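Local coordinates for protein TssK (Serratia sp. FS14, PDB 5Y0E) that probably forms part of the type VI secretion system baseplate, where TssK trimers are thought to connect the baseplate to the membrane complex, at residues Gly40-Phe45 against Ser66-Asp71; Pro189-Gln194 against His256-Arg261. All coordinates share one frame; numbering follows the deposited sequence.

Contact 1 (Gly40-Phe45 against Ser66-Asp71)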
loop_
_atom_site.group_PDB
_atom_site.type_symbol
_atom_site.label_atom_id
_atom_site.label_comp_id
_atom_site.label_asym_id
_atom_site.label_seq_id
_atom_site.Cartn_x
_atom_site.Cartn_y
_atom_site.Cartn_z
ATOM N N GLY A 40 -8.792 11.045 7.122
ATOM C CA GLY A 40 -8.652 12.138 6.195
ATOM C C GLY A 40 -9.336 11.810 4.881
ATOM O O GLY A 40 -9.487 10.648 4.501
ATOM N N CYS A 41 -9.755 12.856 4.185
ATOM C CA CYS A 41 -10.401 12.715 2.881
ATOM C C CYS A 41 -11.639 11.844 3.001
ATOM O O CYS A 41 -11.847 10.916 2.224
ATOM C CB CYS A 41 -9.435 12.155 1.833
ATOM S SG CYS A 41 -7.901 13.061 1.662
ATOM N N PHE A 42 -12.467 12.168 3.991
ATOM C CA PHE A 42 -13.599 11.346 4.393
ATOM C C PHE A 42 -14.839 11.547 3.538
ATOM O O PHE A 42 -15.768 10.748 3.645
ATOM C CB PHE A 42 -13.943 11.633 5.843
ATOM C CG PHE A 42 -14.237 13.072 6.117
ATOM C CD1 PHE A 42 -15.470 13.606 5.840
ATOM C CD2 PHE A 42 -13.285 13.886 6.664
ATOM C CE1 PHE A 42 -15.737 14.908 6.085
ATOM C CE2 PHE A 42 -13.562 15.202 6.911
ATOM C CZ PHE A 42 -14.784 15.706 6.624
ATOM N N TRP A 43 -14.879 12.586 2.712
ATOM C CA TRP A 43 -16.009 12.894 1.857
ATOM C C TRP A 43 -15.790 12.326 0.467
ATOM O O TRP A 43 -14.660 12.120 0.043
ATOM C CB TRP A 43 -16.211 14.397 1.765
ATOM C CG TRP A 43 -15.062 15.082 1.142
ATOM C CD1 TRP A 43 -14.937 15.456 -0.159
ATOM C CD2 TRP A 43 -13.848 15.457 1.783
ATOM N NE1 TRP A 43 -13.730 16.051 -0.361
ATOM C CE2 TRP A 43 -13.044 16.073 0.816
ATOM C CE3 TRP A 43 -13.367 15.340 3.088
ATOM C CZ2 TRP A 43 -11.787 16.573 1.108
ATOM C CZ3 TRP A 43 -12.129 15.826 3.378
ATOM C CH2 TRP A 43 -11.343 16.438 2.394
ATOM N N GLY A 44 -16.873 12.070 -0.230
ATOM C CA GLY A 44 -16.815 11.672 -1.615
ATOM C C GLY A 44 -17.887 10.663 -1.900
ATOM O O GLY A 44 -18.744 10.402 -1.068
ATOM N N PHE A 45 -17.826 10.068 -3.077
ATOM C CA PHE A 45 -18.772 9.047 -3.497
ATOM C C PHE A 45 -18.202 7.663 -3.281
ATOM O O PHE A 45 -17.032 7.411 -3.557
ATOM C CB PHE A 45 -19.146 9.187 -4.975
ATOM C CG PHE A 45 -19.982 10.363 -5.255
ATOM C CD1 PHE A 45 -21.342 10.312 -5.066
ATOM C CD2 PHE A 45 -19.416 11.536 -5.677
ATOM C CE1 PHE A 45 -22.114 11.401 -5.290
ATOM C CE2 PHE A 45 -20.188 12.633 -5.906
ATOM C CZ PHE A 45 -21.542 12.564 -5.708
ATOM N N SER A 66 -24.152 7.185 -3.488
ATOM C CA SER A 66 -23.963 7.089 -2.048
ATOM C C SER A 66 -22.592 7.633 -1.691
ATOM O O SER A 66 -21.668 7.606 -2.504
ATOM C CB SER A 66 -24.118 5.656 -1.557
ATOM O OG SER A 66 -23.233 4.798 -2.232
ATOM N N GLY A 67 -22.468 8.125 -0.477
ATOM C CA GLY A 67 -21.201 8.698 -0.092
ATOM C C GLY A 67 -21.363 9.570 1.134
ATOM O O GLY A 67 -22.273 9.376 1.924
ATOM N N ILE A 68 -20.468 10.536 1.255
ATOM C CA ILE A 68 -20.419 11.443 2.385
ATOM C C ILE A 68 -20.111 12.849 1.891
ATOM O O ILE A 68 -19.183 13.051 1.105
ATOM C CB ILE A 68 -19.369 10.983 3.409
ATOM C CG1 ILE A 68 -19.914 9.806 4.196
ATOM C CG2 ILE A 68 -19.046 12.085 4.364
ATOM C CD1 ILE A 68 -18.887 8.839 4.578
ATOM N N MET A 69 -20.871 13.811 2.357
ATOM C CA MET A 69 -20.684 15.188 1.980
ATOM C C MET A 69 -19.541 15.794 2.768
ATOM O O MET A 69 -19.127 15.261 3.791
ATOM C CB MET A 69 -21.967 15.969 2.220
ATOM C CG MET A 69 -23.137 15.461 1.394
ATOM S SD MET A 69 -22.936 15.609 -0.402
ATOM C CE MET A 69 -22.869 17.358 -0.552
ATOM N N PRO A 70 -18.984 16.898 2.294
ATOM C CA PRO A 70 -17.842 17.484 2.996
ATOM C C PRO A 70 -18.139 17.880 4.415
ATOM O O PRO A 70 -17.212 17.942 5.224
ATOM C CB PRO A 70 -17.496 18.696 2.130
ATOM C CG PRO A 70 -17.856 18.260 0.804
ATOM C CD PRO A 70 -19.091 17.419 0.928
ATOM N N ASP A 71 -19.389 18.151 4.749
ATOM C CA ASP A 71 -19.746 18.521 6.106
ATOM C C ASP A 71 -19.980 17.317 7.007
ATOM O O ASP A 71 -20.327 17.500 8.168
ATOM C CB ASP A 71 -20.984 19.409 6.109
ATOM C CG ASP A 71 -22.226 18.651 5.789
ATOM O OD1 ASP A 71 -22.134 17.566 5.193
ATOM O OD2 ASP A 71 -23.301 19.151 6.121
#
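Phe42 brings the edge of its ring up to the chain at Ile68, Met69 and Pro70: CE1 lies 3.5 Å from Pro70 O, and CD1 meets Ile68 CG2. CG is set between the backbone N and carbonyl carbon (chi1 57°), and one face of the Phe42 ring is covered by Trp43 CE3, 3.6 Å above its plane and over its centre. Trp43 in turn crosses Pro70 at about a right angle, CD1 being 4.2 Å from Pro70 CG, while its NE1 is hydrogen-bonded to Asp292. On the sheet face that carries Ile68, CG2 packs against Phe42 O at 3.6 Å; NE2 of His38 of the second subunit hydrogen-bonds to that oxygen, and His38 packs on Ile68.

Gly44 and Ile68 form the hydrogen-bonded pair, with Gly44 N to Ile68 O at 2.8 Å and Ile68 N to Gly44 O at 2.9 Å. One step on, the CA atoms of Phe45 and Gly67, a non-hydrogen-bonded pair, are 4.2 Å apart, and Gly67 CA makes a CA-H...O contact of 3.1 Å with Gly44 O. The Phe45 ring goes to the other face, toward Leu100 and Leu166. This is antiparallel pairing at the end of a three-stranded meander, 44-50, 62-68 and 74-78.

Contact 2 (Pro189-Gln194 against His256-Arg261)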
loop_
_atom_site.group_PDB
_atom_site.type_symbol
_atom_site.label_atom_id
_atom_site.label_comp_id
_atom_site.label_asym_id
_atom_site.label_seq_id
_atom_site.Cartn_x
_atom_site.Cartn_y
_atom_site.Cartn_z
ATOM N N PRO A 189 -14.683 13.227 -6.471
ATOM C CA PRO A 189 -14.082 12.770 -5.216
ATOM C C PRO A 189 -14.687 11.433 -4.832
ATOM O O PRO A 189 -15.896 11.301 -4.697
ATOM C CB PRO A 189 -14.446 13.879 -4.232
ATOM C CG PRO A 189 -15.636 14.528 -4.825
ATOM C CD PRO A 189 -15.413 14.484 -6.295
ATOM N N MET A 190 -13.837 10.429 -4.715
ATOM C CA MET A 190 -14.261 9.045 -4.623
ATOM C C MET A 190 -13.794 8.449 -3.314
ATOM O O MET A 190 -12.663 8.675 -2.893
ATOM C CB MET A 190 -13.708 8.217 -5.765
ATOM C CG MET A 190 -14.313 8.520 -7.111
ATOM S SD MET A 190 -16.081 8.469 -7.112
ATOM C CE MET A 190 -16.329 6.726 -7.011
ATOM N N LEU A 191 -14.670 7.701 -2.659
ATOM C CA LEU A 191 -14.247 6.972 -1.477
ATOM C C LEU A 191 -13.818 5.557 -1.787
ATOM O O LEU A 191 -13.094 4.969 -1.000
ATOM C CB LEU A 191 -15.354 6.949 -0.422
ATOM C CG LEU A 191 -15.478 8.313 0.228
ATOM C CD1 LEU A 191 -16.583 8.345 1.226
ATOM C CD2 LEU A 191 -14.185 8.720 0.862
ATOM N N ASN A 192 -14.215 5.008 -2.919
ATOM C CA ASN A 192 -13.745 3.704 -3.333
ATOM C C ASN A 192 -13.305 3.783 -4.783
ATOM O O ASN A 192 -14.095 4.136 -5.654
ATOM C CB ASN A 192 -14.838 2.668 -3.153
ATOM C CG ASN A 192 -14.374 1.280 -3.470
ATOM O OD1 ASN A 192 -13.202 1.021 -3.566
ATOM N ND2 ASN A 192 -15.305 0.386 -3.650
ATOM N N CYS A 193 -12.057 3.424 -5.042
ATOM C CA CYS A 193 -11.582 3.369 -6.409
ATOM C C CYS A 193 -12.491 2.532 -7.282
ATOM O O CYS A 193 -12.649 2.816 -8.469
ATOM C CB CYS A 193 -10.157 2.813 -6.458
ATOM S SG CYS A 193 -8.891 3.942 -5.882
ATOM N N GLN A 194 -13.112 1.512 -6.722
ATOM C CA GLN A 194 -13.937 0.656 -7.551
ATOM C C GLN A 194 -15.272 1.278 -7.910
ATOM O O GLN A 194 -15.995 0.706 -8.718
ATOM C CB GLN A 194 -14.135 -0.676 -6.855
ATOM C CG GLN A 194 -12.837 -1.412 -6.621
ATOM C CD GLN A 194 -12.288 -2.044 -7.881
ATOM O OE1 GLN A 194 -13.021 -2.659 -8.636
ATOM N NE2 GLN A 194 -10.992 -1.903 -8.107
ATOM N N HIS A 256 -12.714 -2.734 -1.920
ATOM C CA HIS A 256 -12.808 -1.388 -1.408
ATOM C C HIS A 256 -11.410 -0.837 -1.192
ATOM O O HIS A 256 -10.603 -1.450 -0.490
ATOM C CB HIS A 256 -13.613 -1.376 -0.125
ATOM C CG HIS A 256 -13.760 -0.025 0.473
ATOM N ND1 HIS A 256 -12.741 0.597 1.156
ATOM C CD2 HIS A 256 -14.802 0.831 0.491
ATOM C CE1 HIS A 256 -13.151 1.775 1.577
ATOM N NE2 HIS A 256 -14.402 1.936 1.195
ATOM N N LEU A 257 -11.121 0.308 -1.804
ATOM C CA LEU A 257 -9.796 0.913 -1.722
ATOM C C LEU A 257 -9.912 2.415 -1.914
ATOM O O LEU A 257 -10.356 2.866 -2.968
ATOM C CB LEU A 257 -8.874 0.297 -2.762
ATOM C CG LEU A 257 -7.529 0.963 -2.978
ATOM C CD1 LEU A 257 -6.623 0.651 -1.813
ATOM C CD2 LEU A 257 -6.913 0.479 -4.251
ATOM N N HIS A 258 -9.523 3.173 -0.899
ATOM C CA HIS A 258 -9.557 4.622 -0.981
ATOM C C HIS A 258 -8.447 5.142 -1.902
ATOM O O HIS A 258 -7.310 4.663 -1.845
ATOM C CB HIS A 258 -9.416 5.223 0.419
ATOM C CG HIS A 258 -9.623 6.707 0.493
ATOM N ND1 HIS A 258 -8.877 7.608 -0.229
ATOM C CD2 HIS A 258 -10.461 7.447 1.252
ATOM C CE1 HIS A 258 -9.253 8.835 0.068
ATOM N NE2 HIS A 258 -10.218 8.764 0.959
ATOM N N PRO A 259 -8.756 6.123 -2.754
ATOM C CA PRO A 259 -7.768 6.659 -3.708
ATOM C C PRO A 259 -6.500 7.199 -3.091
ATOM O O PRO A 259 -5.440 7.096 -3.700
ATOM C CB PRO A 259 -8.542 7.791 -4.392
ATOM C CG PRO A 259 -9.947 7.395 -4.276
ATOM C CD PRO A 259 -10.113 6.608 -3.034
ATOM N N GLU A 260 -6.575 7.793 -1.915
ATOM C CA GLU A 260 -5.382 8.353 -1.332
ATOM C C GLU A 260 -4.380 7.270 -1.028
ATOM O O GLU A 260 -3.175 7.479 -1.156
ATOM C CB GLU A 260 -5.735 9.142 -0.093
ATOM C CG GLU A 260 -4.538 9.695 0.614
ATOM C CD GLU A 260 -3.967 8.743 1.676
ATOM O OE1 GLU A 260 -4.724 7.950 2.281
ATOM O OE2 GLU A 260 -2.759 8.790 1.901
ATOM N N ARG A 261 -4.853 6.099 -0.665
ATOM C CA ARG A 261 -3.933 5.028 -0.387
ATOM C C ARG A 261 -3.254 4.569 -1.665
ATOM O O ARG A 261 -2.040 4.356 -1.697
ATOM C CB ARG A 261 -4.697 3.906 0.309
ATOM C CG ARG A 261 -3.879 2.746 0.725
ATOM C CD ARG A 261 -4.763 1.643 1.221
ATOM N NE ARG A 261 -3.982 0.480 1.587
ATOM C CZ ARG A 261 -4.472 -0.737 1.679
ATOM N NH1 ARG A 261 -5.742 -0.942 1.445
ATOM N NH2 ARG A 261 -3.685 -1.741 1.994
#
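The amide of Asn192 and the imidazole of His256 lie obliquely against each other, their planes 24° apart and Asn192 CG 4.0 Å from His256 CD2. On opposite faces of that amide plane two backbone N-H groups reach Asn192 OD1: Leu257 N at 2.8 Å, and Gln194 N in an Asx turn. Neither donor lies in the amide plane; they hold OD1 from its two faces, while ND2 bonds to Asp255 O. CG anti to the backbone N (chi1 -176°) carries the amide across to the backbone of His256 and Leu257.

His258 occupies the N-cap position of helix 259-273, and its ND1 accepts from Glu260 N, which lies at the ring edge, in plane. NE2 of the same ring bonds to Cys41 O, and the methyl CD2 of Leu191 packs obliquely against the ring, 4.0 Å from His258 CD2. Bonds at both ring nitrogens, to Glu260 N and Cys41 O, limit its rotation.

Cys193 N gives Leu257 O a nearly straight bond of 2.7 Å (177°). The Pro259 ring touches Met190 CB and Cys193 SG, and Leu199 of helix 197-222 packs on all three residues. The contact also borders the trimer interface, since Ala37 O of the second subunit bonds to His256 NE2, and Glu260 of that subunit forms a salt bridge with Arg261. At the turn into the helix, Pro259 CD lies 3.3 Å from Met190 O.

Contact 1 closes before contact 2 opens along the chain, and their centres are about 11 Å apart. They meet directly at the start of strand 44-50: Phe45 N and Pro189 O, 2.8 Å apart, form a probable hydrogen bond, and so do Phe45 O and Leu191 N. Residues 189-194 therefore run beside Phe45 and lead on from the small antiparallel sheet of contact 1 into helix 197-222; the start of helix 259-273 is reached through their contact with 256-261. The joint lies between the beta-rich N-terminal region and the helical bundle. Both contacts also touch the second subunit, so this joint within the chain is also part of the trimer interface.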